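Local coordinates for protein xylulose kinase (Escherichia coli, PDB 2ITM) that phosphorylates D-xylulose to D-xylulose 5-phosphate with ATP, and acts less efficiently on 1-deoxy-D-xylulose, as a homodimeric kinase of the FGGY family, at residues Ala80-Ala85 with Asp147-Pro152; Leu151-Leu156 with Phe164-Ser169; Ile314-Gln319 with Glu360-Val365; Glu325-Leu330 with His354-Asn359. One frame throughout, in Å; residues are numbered along the deposited sequence.

Contact 1 (Ala80-Ala85 with Asp147-Pro152)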
loop_
_atom_site.group_PDB
_atom_site.type_symbol
_atom_site.label_atom_id
_atom_site.label_comp_id
_atom_site.label_asym_id
_atom_site.label_seq_id
_atom_site.Cartn_x
_atom_site.Cartn_y
_atom_site.Cartn_z
ATOM N N ALA A 80 -5.959 -36.805 4.272
ATOM C CA ALA A 80 -6.911 -37.897 4.364
ATOM C C ALA A 80 -6.847 -38.877 3.184
ATOM O O ALA A 80 -7.285 -38.570 2.088
ATOM C CB ALA A 80 -8.300 -37.378 4.555
ATOM N N THR A 81 -6.296 -40.052 3.437
ATOM C CA THR A 81 -6.298 -41.132 2.468
ATOM C C THR A 81 -7.363 -42.181 2.783
ATOM O O THR A 81 -7.291 -42.862 3.790
ATOM C CB THR A 81 -4.909 -41.792 2.386
ATOM O OG1 THR A 81 -3.894 -40.798 2.257
ATOM C CG2 THR A 81 -4.786 -42.627 1.137
ATOM N N LEU A 82 -8.340 -42.297 1.894
ATOM C CA LEU A 82 -9.469 -43.191 2.088
ATOM C C LEU A 82 -9.342 -44.494 1.302
ATOM O O LEU A 82 -9.325 -44.494 0.075
ATOM C CB LEU A 82 -10.775 -42.517 1.688
ATOM C CG LEU A 82 -11.274 -41.242 2.357
ATOM C CD1 LEU A 82 -12.715 -41.385 2.692
ATOM C CD2 LEU A 82 -10.472 -40.838 3.559
ATOM N N LEU A 83 -9.295 -45.601 2.021
ATOM C CA LEU A 83 -9.167 -46.906 1.416
ATOM C C LEU A 83 -10.412 -47.746 1.648
ATOM O O LEU A 83 -11.000 -47.704 2.716
ATOM C CB LEU A 83 -7.951 -47.623 1.993
ATOM C CG LEU A 83 -6.611 -46.911 1.873
ATOM C CD1 LEU A 83 -5.526 -47.763 2.424
ATOM C CD2 LEU A 83 -6.306 -46.519 0.462
ATOM N N ASP A 84 -10.796 -48.526 0.646
ATOM C CA ASP A 84 -11.743 -49.596 0.850
ATOM C C ASP A 84 -11.167 -50.862 1.442
ATOM O O ASP A 84 -10.022 -50.924 1.793
ATOM C CB ASP A 84 -12.543 -49.898 -0.425
ATOM C CG ASP A 84 -11.728 -50.629 -1.489
ATOM O OD1 ASP A 84 -10.634 -51.123 -1.187
ATOM O OD2 ASP A 84 -12.123 -50.756 -2.651
ATOM N N ALA A 85 -12.011 -51.875 1.535
ATOM C CA ALA A 85 -11.665 -53.128 2.182
ATOM C C ALA A 85 -10.654 -53.909 1.387
ATOM O O ALA A 85 -10.017 -54.798 1.919
ATOM C CB ALA A 85 -12.897 -53.961 2.396
ATOM N N ASP A 147 -12.913 -48.379 4.572
ATOM C CA ASP A 147 -12.423 -49.385 5.491
ATOM C C ASP A 147 -11.304 -48.837 6.327
ATOM O O ASP A 147 -11.110 -49.234 7.457
ATOM C CB ASP A 147 -11.996 -50.644 4.727
ATOM C CG ASP A 147 -11.737 -51.826 5.649
ATOM O OD1 ASP A 147 -10.573 -52.227 5.822
ATOM O OD2 ASP A 147 -12.626 -52.411 6.258
ATOM N N LYS A 148 -10.568 -47.906 5.749
ATOM C CA LYS A 148 -9.359 -47.388 6.354
ATOM C C LYS A 148 -9.119 -45.938 5.949
ATOM O O LYS A 148 -9.313 -45.561 4.799
ATOM C CB LYS A 148 -8.159 -48.244 5.954
ATOM C CG LYS A 148 -7.301 -48.669 7.098
ATOM C CD LYS A 148 -8.085 -49.489 8.073
ATOM C CE LYS A 148 -7.373 -50.773 8.359
ATOM N NZ LYS A 148 -7.978 -51.467 9.494
ATOM N N VAL A 149 -8.696 -45.149 6.922
ATOM C CA VAL A 149 -8.211 -43.800 6.707
ATOM C C VAL A 149 -6.736 -43.687 7.117
ATOM O O VAL A 149 -6.385 -43.897 8.261
ATOM C CB VAL A 149 -9.055 -42.783 7.493
ATOM C CG1 VAL A 149 -8.487 -41.399 7.385
ATOM C CG2 VAL A 149 -10.483 -42.811 7.028
ATOM N N LEU A 150 -5.891 -43.365 6.152
ATOM C CA LEU A 150 -4.467 -43.256 6.406
ATOM C C LEU A 150 -3.952 -41.859 6.125
ATOM O O LEU A 150 -4.308 -41.240 5.129
ATOM C CB LEU A 150 -3.682 -44.276 5.596
ATOM C CG LEU A 150 -3.941 -45.757 5.820
ATOM C CD1 LEU A 150 -3.055 -46.554 4.915
ATOM C CD2 LEU A 150 -3.714 -46.130 7.256
ATOM N N LEU A 151 -3.102 -41.374 7.007
ATOM C CA LEU A 151 -2.293 -40.228 6.697
ATOM C C LEU A 151 -1.316 -40.554 5.568
ATOM O O LEU A 151 -1.102 -41.695 5.240
ATOM C CB LEU A 151 -1.577 -39.736 7.950
ATOM C CG LEU A 151 -2.476 -39.223 9.071
ATOM C CD1 LEU A 151 -1.773 -39.242 10.398
ATOM C CD2 LEU A 151 -2.950 -37.823 8.751
ATOM N N PRO A 152 -0.743 -39.535 4.965
ATOM C CA PRO A 152 -0.042 -39.719 3.696
ATOM C C PRO A 152 1.202 -40.602 3.825
ATOM O O PRO A 152 1.378 -41.511 3.036
ATOM C CB PRO A 152 0.299 -38.278 3.294
ATOM C CG PRO A 152 -0.788 -37.477 3.898
ATOM C CD PRO A 152 -1.071 -38.103 5.205
HETATM O O HOH W 1 -8.392 -51.480 3.938
#

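Contact 2 (Leu151-Leu156 with Phe164-Ser169)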
loop_
_atom_site.group_PDB
_atom_site.type_symbol
_atom_site.label_atom_id
_atom_site.label_comp_id
_atom_site.label_asym_id
_atom_site.label_seq_id
_atom_site.Cartn_x
_atom_site.Cartn_y
_atom_site.Cartn_z
ATOM N N LEU A 151 -3.102 -41.374 7.007
ATOM C CA LEU A 151 -2.293 -40.228 6.697
ATOM C C LEU A 151 -1.316 -40.554 5.568
ATOM O O LEU A 151 -1.102 -41.695 5.240
ATOM C CB LEU A 151 -1.577 -39.736 7.950
ATOM C CG LEU A 151 -2.476 -39.223 9.071
ATOM C CD1 LEU A 151 -1.773 -39.242 10.398
ATOM C CD2 LEU A 151 -2.950 -37.823 8.751
ATOM N N PRO A 152 -0.743 -39.535 4.965
ATOM C CA PRO A 152 -0.042 -39.719 3.696
ATOM C C PRO A 152 1.202 -40.602 3.825
ATOM O O PRO A 152 1.378 -41.511 3.036
ATOM C CB PRO A 152 0.299 -38.278 3.294
ATOM C CG PRO A 152 -0.788 -37.477 3.898
ATOM C CD PRO A 152 -1.071 -38.103 5.205
ATOM N N LYS A 153 2.036 -40.346 4.821
ATOM C CA LYS A 153 3.235 -41.143 5.017
ATOM C C LYS A 153 2.895 -42.584 5.401
ATOM O O LYS A 153 3.637 -43.504 5.110
ATOM C CB LYS A 153 4.135 -40.509 6.059
ATOM C CG LYS A 153 3.900 -41.026 7.452
ATOM C CD LYS A 153 4.799 -40.379 8.445
ATOM C CE LYS A 153 4.714 -41.073 9.783
ATOM N NZ LYS A 153 3.357 -41.140 10.341
ATOM N N ASP A 154 1.757 -42.743 6.059
ATOM C CA ASP A 154 1.277 -44.030 6.492
ATOM C C ASP A 154 0.725 -44.860 5.337
ATOM O O ASP A 154 0.815 -46.073 5.355
ATOM C CB ASP A 154 0.264 -43.880 7.618
ATOM C CG ASP A 154 0.842 -43.181 8.831
ATOM O OD1 ASP A 154 2.042 -43.324 9.082
ATOM O OD2 ASP A 154 0.174 -42.466 9.570
ATOM N N TYR A 155 0.183 -44.204 4.323
ATOM C CA TYR A 155 -0.171 -44.915 3.106
ATOM C C TYR A 155 1.088 -45.461 2.462
ATOM O O TYR A 155 1.128 -46.591 2.027
ATOM C CB TYR A 155 -0.920 -44.036 2.109
ATOM C CG TYR A 155 -1.059 -44.688 0.753
ATOM C CD1 TYR A 155 -2.026 -45.636 0.520
ATOM C CD2 TYR A 155 -0.201 -44.372 -0.279
ATOM C CE1 TYR A 155 -2.149 -46.231 -0.710
ATOM C CE2 TYR A 155 -0.311 -44.959 -1.504
ATOM C CZ TYR A 155 -1.281 -45.895 -1.720
ATOM O OH TYR A 155 -1.383 -46.492 -2.942
ATOM N N LEU A 156 2.115 -44.630 2.453
ATOM C CA LEU A 156 3.448 -45.028 2.062
ATOM C C LEU A 156 3.964 -46.261 2.795
ATOM O O LEU A 156 4.455 -47.185 2.173
ATOM C CB LEU A 156 4.408 -43.860 2.217
ATOM C CG LEU A 156 5.551 -43.777 1.238
ATOM C CD1 LEU A 156 5.108 -44.117 -0.164
ATOM C CD2 LEU A 156 6.149 -42.396 1.281
ATOM N N PHE A 164 -0.782 -51.568 8.467
ATOM C CA PHE A 164 -1.521 -50.352 8.766
ATOM C C PHE A 164 -1.059 -49.773 10.096
ATOM O O PHE A 164 -1.427 -50.264 11.144
ATOM C CB PHE A 164 -3.033 -50.617 8.857
ATOM C CG PHE A 164 -3.642 -51.203 7.610
ATOM C CD1 PHE A 164 -3.644 -52.564 7.397
ATOM C CD2 PHE A 164 -4.225 -50.397 6.660
ATOM C CE1 PHE A 164 -4.199 -53.093 6.263
ATOM C CE2 PHE A 164 -4.784 -50.932 5.528
ATOM C CZ PHE A 164 -4.771 -52.273 5.331
ATOM N N ALA A 165 -0.267 -48.712 10.046
ATOM C CA ALA A 165 0.286 -48.131 11.252
ATOM C C ALA A 165 0.582 -46.640 11.150
ATOM O O ALA A 165 0.917 -46.142 10.096
ATOM C CB ALA A 165 1.501 -48.881 11.684
ATOM N N SER A 166 0.460 -45.944 12.272
ATOM C CA SER A 166 0.928 -44.578 12.393
ATOM C C SER A 166 1.679 -44.309 13.697
ATOM O O SER A 166 1.779 -45.170 14.538
ATOM C CB SER A 166 -0.239 -43.601 12.236
ATOM O OG SER A 166 0.208 -42.296 11.991
ATOM N N ASP A 167 2.152 -43.087 13.820
ATOM C CA ASP A 167 2.771 -42.613 15.037
ATOM C C ASP A 167 1.931 -41.553 15.737
ATOM O O ASP A 167 1.057 -40.977 15.155
ATOM C CB ASP A 167 4.172 -42.092 14.755
ATOM C CG ASP A 167 4.170 -40.701 14.204
ATOM O OD1 ASP A 167 4.454 -39.777 14.956
ATOM O OD2 ASP A 167 3.900 -40.442 13.030
ATOM N N MET A 168 2.244 -41.299 16.997
ATOM C CA MET A 168 1.478 -40.379 17.829
ATOM C C MET A 168 1.461 -38.910 17.333
ATOM O O MET A 168 0.506 -38.192 17.521
ATOM C CB MET A 168 1.949 -40.451 19.277
ATOM C CG MET A 168 1.824 -41.833 19.903
ATOM S SD MET A 168 0.141 -42.418 20.050
ATOM C CE MET A 168 0.425 -43.969 20.834
ATOM N N SER A 169 2.543 -38.471 16.713
ATOM C CA SER A 169 2.645 -37.118 16.221
ATOM C C SER A 169 1.780 -36.850 14.997
ATOM O O SER A 169 1.171 -35.819 14.915
ATOM C CB SER A 169 4.108 -36.711 15.990
ATOM O OG SER A 169 4.617 -37.210 14.779
HETATM O O HOH W 2 0.268 -47.812 7.378
#

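Contact 3 (Ile314-Gln319 with Glu360-Val365)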
loop_
_atom_site.group_PDB
_atom_site.type_symbol
_atom_site.label_atom_id
_atom_site.label_comp_id
_atom_site.label_asym_id
_atom_site.label_seq_id
_atom_site.Cartn_x
_atom_site.Cartn_y
_atom_site.Cartn_z
ATOM N N ILE A 314 20.380 -5.920 4.481
ATOM C CA ILE A 314 20.650 -5.789 5.913
ATOM C C ILE A 314 21.569 -4.610 6.110
ATOM O O ILE A 314 21.653 -4.045 7.191
ATOM C CB ILE A 314 21.233 -7.094 6.459
ATOM C CG1 ILE A 314 20.328 -7.712 7.510
ATOM C CG2 ILE A 314 22.571 -6.848 7.069
ATOM C CD1 ILE A 314 19.249 -8.577 6.929
ATOM N N ALA A 315 22.267 -4.223 5.030
ATOM C CA ALA A 315 23.176 -3.094 5.106
ATOM C C ALA A 315 22.489 -1.775 4.828
ATOM O O ALA A 315 22.823 -0.763 5.426
ATOM C CB ALA A 315 24.341 -3.286 4.171
ATOM N N ALA A 316 21.535 -1.776 3.910
ATOM C CA ALA A 316 20.788 -0.578 3.649
ATOM C C ALA A 316 20.201 -0.070 4.953
ATOM O O ALA A 316 20.202 1.118 5.224
ATOM C CB ALA A 316 19.688 -0.867 2.663
ATOM N N ALA A 317 19.703 -1.002 5.771
ATOM C CA ALA A 317 18.862 -0.690 6.900
ATOM C C ALA A 317 19.654 -0.004 7.998
ATOM O O ALA A 317 19.103 0.719 8.817
ATOM C CB ALA A 317 18.222 -1.942 7.417
ATOM N N GLN A 318 20.939 -0.236 7.994
ATOM C CA GLN A 318 21.822 0.369 8.971
ATOM C C GLN A 318 22.166 1.799 8.601
ATOM O O GLN A 318 22.558 2.589 9.442
ATOM C CB GLN A 318 23.083 -0.461 9.115
ATOM C CG GLN A 318 22.861 -1.750 9.846
ATOM C CD GLN A 318 24.037 -2.679 9.733
ATOM O OE1 GLN A 318 24.566 -2.884 8.647
ATOM N NE2 GLN A 318 24.450 -3.245 10.855
ATOM N N GLN A 319 21.998 2.126 7.329
ATOM C CA GLN A 319 22.045 3.506 6.881
ATOM C C GLN A 319 20.729 4.239 7.106
ATOM O O GLN A 319 20.574 5.355 6.656
ATOM C CB GLN A 319 22.450 3.576 5.390
ATOM C CG GLN A 319 23.850 3.043 5.093
ATOM C CD GLN A 319 24.778 3.079 6.301
ATOM O OE1 GLN A 319 25.227 4.145 6.713
ATOM N NE2 GLN A 319 25.064 1.912 6.881
ATOM N N GLU A 360 15.163 3.290 5.026
ATOM C CA GLU A 360 14.117 3.336 6.027
ATOM C C GLU A 360 13.165 2.168 5.848
ATOM O O GLU A 360 12.853 1.457 6.792
ATOM C CB GLU A 360 13.360 4.653 5.918
ATOM C CG GLU A 360 14.145 5.884 6.347
ATOM C CD GLU A 360 15.371 6.157 5.497
ATOM O OE1 GLU A 360 16.434 6.392 6.071
ATOM O OE2 GLU A 360 15.276 6.146 4.274
ATOM N N LEU A 361 12.725 1.974 4.614
ATOM C CA LEU A 361 11.820 0.896 4.279
ATOM C C LEU A 361 12.392 -0.436 4.716
ATOM O O LEU A 361 11.702 -1.266 5.274
ATOM C CB LEU A 361 11.539 0.894 2.787
ATOM C CG LEU A 361 10.204 1.525 2.436
ATOM C CD1 LEU A 361 9.912 2.667 3.345
ATOM C CD2 LEU A 361 10.114 1.939 0.977
ATOM N N ALA A 362 13.674 -0.622 4.458
ATOM C CA ALA A 362 14.331 -1.877 4.740
ATOM C C ALA A 362 14.432 -2.107 6.234
ATOM O O ALA A 362 14.213 -3.201 6.709
ATOM C CB ALA A 362 15.698 -1.906 4.109
ATOM N N ARG A 363 14.771 -1.063 6.963
ATOM C CA ARG A 363 14.653 -1.089 8.403
ATOM C C ARG A 363 13.268 -1.457 8.921
ATOM O O ARG A 363 13.149 -2.229 9.851
ATOM C CB ARG A 363 15.083 0.231 8.993
ATOM C CG ARG A 363 16.346 0.129 9.759
ATOM C CD ARG A 363 16.185 -0.004 11.227
ATOM N NE ARG A 363 17.305 0.665 11.864
ATOM C CZ ARG A 363 17.631 0.560 13.136
ATOM N NH1 ARG A 363 16.924 -0.203 13.948
ATOM N NH2 ARG A 363 18.660 1.225 13.592
ATOM N N ALA A 364 12.241 -0.884 8.316
ATOM C CA ALA A 364 10.870 -1.143 8.722
ATOM C C ALA A 364 10.492 -2.620 8.619
ATOM O O ALA A 364 9.928 -3.185 9.535
ATOM C CB ALA A 364 9.927 -0.298 7.943
ATOM N N VAL A 365 10.836 -3.237 7.502
ATOM C CA VAL A 365 10.571 -4.638 7.289
ATOM C C VAL A 365 11.200 -5.542 8.337
ATOM O O VAL A 365 10.525 -6.358 8.936
ATOM C CB VAL A 365 10.953 -5.080 5.868
ATOM C CG1 VAL A 365 10.548 -6.499 5.639
ATOM C CG2 VAL A 365 10.294 -4.193 4.857
HETATM O O HOH W 3 18.882 7.051 5.554
#

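Contact 4 (Glu325-Leu330 with His354-Asn359)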
loop_
_atom_site.group_PDB
_atom_site.type_symbol
_atom_site.label_atom_id
_atom_site.label_comp_id
_atom_site.label_asym_id
_atom_site.label_seq_id
_atom_site.Cartn_x
_atom_site.Cartn_y
_atom_site.Cartn_z
ATOM N N GLU A 325 11.076 9.851 11.580
ATOM C CA GLU A 325 10.007 9.098 12.191
ATOM C C GLU A 325 9.889 7.702 11.607
ATOM O O GLU A 325 10.278 7.452 10.479
ATOM C CB GLU A 325 8.686 9.835 12.050
ATOM C CG GLU A 325 8.529 11.000 12.999
ATOM C CD GLU A 325 7.637 12.075 12.431
ATOM O OE1 GLU A 325 7.493 12.130 11.200
ATOM O OE2 GLU A 325 7.074 12.856 13.217
ATOM N N PRO A 326 9.359 6.792 12.407
ATOM C CA PRO A 326 9.268 5.370 12.024
ATOM C C PRO A 326 8.277 5.188 10.891
ATOM O O PRO A 326 7.222 5.803 10.900
ATOM C CB PRO A 326 8.758 4.707 13.298
ATOM C CG PRO A 326 9.105 5.644 14.371
ATOM C CD PRO A 326 8.963 7.002 13.805
ATOM N N VAL A 327 8.650 4.367 9.922
ATOM C CA VAL A 327 7.716 3.616 9.107
ATOM C C VAL A 327 7.345 2.351 9.840
ATOM O O VAL A 327 8.181 1.742 10.476
ATOM C CB VAL A 327 8.367 3.190 7.793
ATOM C CG1 VAL A 327 7.358 2.610 6.875
ATOM C CG2 VAL A 327 9.046 4.341 7.151
ATOM N N TRP A 328 6.084 1.958 9.735
ATOM C CA TRP A 328 5.629 0.717 10.324
ATOM C C TRP A 328 5.259 -0.313 9.259
ATOM O O TRP A 328 4.387 -0.084 8.440
ATOM C CB TRP A 328 4.469 0.969 11.287
ATOM C CG TRP A 328 4.799 1.952 12.345
ATOM C CD1 TRP A 328 4.662 3.292 12.276
ATOM C CD2 TRP A 328 5.338 1.674 13.635
ATOM N NE1 TRP A 328 5.081 3.877 13.439
ATOM C CE2 TRP A 328 5.500 2.898 14.294
ATOM C CE3 TRP A 328 5.697 0.507 14.309
ATOM C CZ2 TRP A 328 6.016 2.988 15.576
ATOM C CZ3 TRP A 328 6.199 0.600 15.576
ATOM C CH2 TRP A 328 6.354 1.828 16.199
ATOM N N PHE A 329 5.936 -1.450 9.290
ATOM C CA PHE A 329 5.581 -2.575 8.442
ATOM C C PHE A 329 4.772 -3.597 9.214
ATOM O O PHE A 329 5.233 -4.131 10.203
ATOM C CB PHE A 329 6.835 -3.211 7.835
ATOM C CG PHE A 329 6.559 -4.377 6.929
ATOM C CD1 PHE A 329 5.950 -4.198 5.711
ATOM C CD2 PHE A 329 6.938 -5.648 7.287
ATOM C CE1 PHE A 329 5.720 -5.256 4.886
ATOM C CE2 PHE A 329 6.702 -6.707 6.466
ATOM C CZ PHE A 329 6.088 -6.508 5.264
ATOM N N LEU A 330 3.557 -3.860 8.760
ATOM C CA LEU A 330 2.722 -4.844 9.406
ATOM C C LEU A 330 2.477 -6.062 8.525
ATOM O O LEU A 330 1.702 -6.015 7.586
ATOM C CB LEU A 330 1.418 -4.213 9.896
ATOM C CG LEU A 330 1.503 -2.860 10.609
ATOM C CD1 LEU A 330 0.235 -2.102 10.512
ATOM C CD2 LEU A 330 1.922 -2.987 12.028
ATOM N N HIS A 354 7.816 12.122 3.462
ATOM C CA HIS A 354 8.920 12.639 2.667
ATOM C C HIS A 354 10.290 12.150 3.125
ATOM O O HIS A 354 11.248 12.172 2.353
ATOM C CB HIS A 354 8.888 14.166 2.654
ATOM C CG HIS A 354 9.252 14.792 3.966
ATOM N ND1 HIS A 354 8.396 14.814 5.044
ATOM C CD2 HIS A 354 10.384 15.411 4.376
ATOM C CE1 HIS A 354 8.978 15.423 6.057
ATOM N NE2 HIS A 354 10.185 15.798 5.678
ATOM N N GLN A 355 10.369 11.716 4.369
ATOM C CA GLN A 355 11.632 11.449 5.025
ATOM C C GLN A 355 12.172 10.083 4.620
ATOM O O GLN A 355 13.305 9.742 4.926
ATOM C CB GLN A 355 11.430 11.469 6.529
ATOM C CG GLN A 355 11.224 12.832 7.115
ATOM C CD GLN A 355 11.724 12.919 8.536
ATOM O OE1 GLN A 355 10.952 12.776 9.477
ATOM N NE2 GLN A 355 13.018 13.145 8.693
ATOM N N HIS A 356 11.335 9.302 3.949
ATOM C CA HIS A 356 11.553 7.875 3.840
ATOM C C HIS A 356 12.088 7.497 2.459
ATOM O O HIS A 356 11.505 7.835 1.448
ATOM C CB HIS A 356 10.275 7.093 4.135
ATOM C CG HIS A 356 9.749 7.289 5.521
ATOM N ND1 HIS A 356 10.550 7.217 6.636
ATOM C CD2 HIS A 356 8.501 7.543 5.971
ATOM C CE1 HIS A 356 9.820 7.427 7.713
ATOM N NE2 HIS A 356 8.572 7.625 7.335
ATOM N N GLY A 357 13.197 6.779 2.447
ATOM C CA GLY A 357 13.632 6.016 1.280
ATOM C C GLY A 357 13.880 4.557 1.595
ATOM O O GLY A 357 13.492 4.074 2.643
ATOM N N PRO A 358 14.548 3.866 0.679
ATOM C CA PRO A 358 14.689 2.414 0.734
ATOM C C PRO A 358 15.406 1.914 1.978
ATOM O O PRO A 358 15.122 0.831 2.437
ATOM C CB PRO A 358 15.520 2.112 -0.498
ATOM C CG PRO A 358 15.228 3.204 -1.408
ATOM C CD PRO A 358 15.074 4.415 -0.577
ATOM N N ASN A 359 16.321 2.710 2.502
ATOM C CA ASN A 359 17.008 2.389 3.743
ATOM C C ASN A 359 16.021 2.291 4.927
ATOM O O ASN A 359 16.052 1.354 5.704
ATOM C CB ASN A 359 18.048 3.459 4.056
ATOM C CG ASN A 359 19.133 3.560 3.002
ATOM O OD1 ASN A 359 19.427 2.610 2.303
ATOM N ND2 ASN A 359 19.737 4.727 2.906
#

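Contact 1 (Ala80-Ala85 with Asp147-Pro152)
Thr-81, Leu-82 and Leu-83 pair with Leu-150, Val-149 and Lys-148 as two short antiparallel strands, their axes at 155°. The backbone bonds come first. Leu-150 N donates to Thr-81 O at 2.8 Å, and Leu-83 N reaches Lys-148 O at 2.8 Å in a nearly straight bond of 173°. Leu-83 O then accepts twice, from Asp-147 N at 2.7 Å and Lys-148 N at 3.1 Å; two residues thus face one, the signature of a classic beta bulge.

Apolar contacts follow the alternation of the strands. The branched side chains of Leu-82 and Val-149 run side by side, CD2 of the leucine 4.0 Å from CG2 of the valine, whereas Leu-83 and Leu-150 cross almost at right angles and meet CD1 to CD1 at 3.7 Å. Lys-148 meets Leu-83 through CB, while its ammonium leads away to Asp-197 O and its chain lies on Phe-164.

At the polar end a water bridges the main-chain Asp-84 O and the partly exposed carboxylate of Asp-147, through OD1. The two-stranded sheet is sandwiched: Leu-83 and Leu-150 pack on Leu-158 of helix 152-161, while Val-149, on the opposite face, meets Leu-132 of helix 128-138.

Contact 2 (Leu151-Leu156 with Phe164-Ser169)
Asp-154 and Lys-153, on the first turn of helix 152-161, reach across to Ser-166 and Asp-167 of the short strand 165-167. The tight part of the contact is polar and centres on Lys-153, which suits its place because its long chain, extended until a bend at the last torsion, brings NZ between two acids. It meets Asp-154 OD1 at 2.8 Å on the syn side, somewhat out of the carboxylate plane, and Asp-167 OD2 at 2.8 Å nearly along the C-O bond direction. Asp-170 adds a further salt bridge to the same amine. Ser-166 OG, turned to the carboxylate by a chi1 of -164°, donates to Asp-154 OD2; the modelled 2.4 Å is shorter than usual and its exact length doubtful.

Asp-167 divides its work between its oxygens. While OD2 holds the lysine, OD1 takes the hydroxyl of Ser-169 through its syn lone pair at 2.6 Å and, from above the carboxylate plane, Ser-169 N at 2.9 Å, capping helix 168-172 as its N-cap residue. An asparagine here would probably leave Lys-153 without one of its balancing charges.

The rest of the contact is looser. Leu-151 CD1 merely approaches Ser-166 OG at 4.0 Å, and farther along a water spans from Asp-154 O to Ala-165 N in place of a direct bond.

Chemically, one buried ammonium shared by several carboxylates probably offsets their repulsion: Asp-154 OD1 and Asp-167 OD2 lie 5.2 Å apart, and with Arg-157 as a second cation on Asp-154, both acids are probably stabilised in their ionised form.

Contact 3 (Ile314-Gln319 with Glu360-Val365)
The backbones come within 4.5 Å at the CA atoms of Ala-317 and Arg-363, where the C-terminal end of helix 310-316 and the residues after it lie against the first turns of the long helix 358-381. This is close helix packing in the C-terminal FGGY domain, and alanine is what permits it: a lone methyl lets the main chains approach. Ala-317 CB points at the long helix and sits 4.2 Å from Ala-362 CB, with Ala-316 CB a little farther from the same methyl at 4.4 Å. Ala-317 CB also touches Arg-363 N.

Arg-363 makes the other half of the contact with its aliphatic stem. Its CG presses on Ala-317 O at 3.0 Å and meets Ala-317 CB at 3.6 Å, so the arginine lies over Ala-317 and its carbonyl. Bends at chi2 (-98°) and chi3 carry the guanidinium onward, where NH1 forms a salt bridge with Glu-367 one turn along its own helix and NH2 keeps a long, weak ion pair with Glu-322. A serine in its place would probably open a gap beside Ala-317 and leave Glu-367 without its cationic mate.

Glu-360 uses both carboxylate oxygens. Its OE2 accepts from Gly-357 N, at the N-cap position of the helix, and OE1 receives Asp-321 N. The same OE1 also takes a water at 2.6 Å, and that water donates its second proton to Gln-319 O at 2.6 Å.

Contact 4 (Glu325-Leu330 with His354-Asn359)
The imidazole of His-356 carries Val-327 CG2 over the centre of one face, in a CH-pi contact, and has the carbonyl carbon of Glu-325 at its edge, near the ring plane. In the model the methyl lies implausibly close to the ring, and the approach at the edge is likewise too short, so both distances are doubtful. The ring's NE2 makes a weak hydrogen bond to Gly-351 O. With CG1 anti to the backbone N (chi1 -171°), Val-327 turns its other methyl to the histidine, and a compact apolar valine suits a place between the imidazole and Phe-349, Leu-352 and Ala-364. Two more flat groups are covered from within their own segments: Pro-326 CB lies 3.5 Å above one face of Trp-328, off-centre, and Gln-355 CG lies 3.4 Å above one face of His-354.

At the outer edge Glu-325 and Gln-355 meet loosely, their carboxylate and amide planes 62° apart and Gln-355 OE1 3.6 Å from Glu-325 N. Glu-325 is poorly ordered, as befits a long polar chain at the surface.

His-356 and Pro-358 are packed by Leu-304 and Lys-303 of the second subunit. The arrangement is that of a beta-beta-alpha unit, an antiparallel strand pair whose second strand leads through Gly-357, the N-cap, into a helix lying on the sheet; here the link from strand 345-353 into helix 358-381 meets the second subunit of the homodimer.

In the fold
Following the chain, contact 1 brings 147-152 back to 80-85 and closes an excursion of 61 residues, about half helical, in the N-terminal FGGY domain. Contact 2 starts on that same returning segment, sharing Leu-151 and Pro-152, and closes a short helical loop at 164-169, so strand 148-150, helix 152-161 and strand 165-167 follow one another directly, near the substrate site. In the C-terminal domain, contact 3 closes the 40-residue loop from 314-319 to 360-365, and contact 4 is nested inside it, both relying on helix 358-381. Contacts 1 and 3 have centres about 50 Å apart, on opposite sides of the chain's centre, and no loops cross.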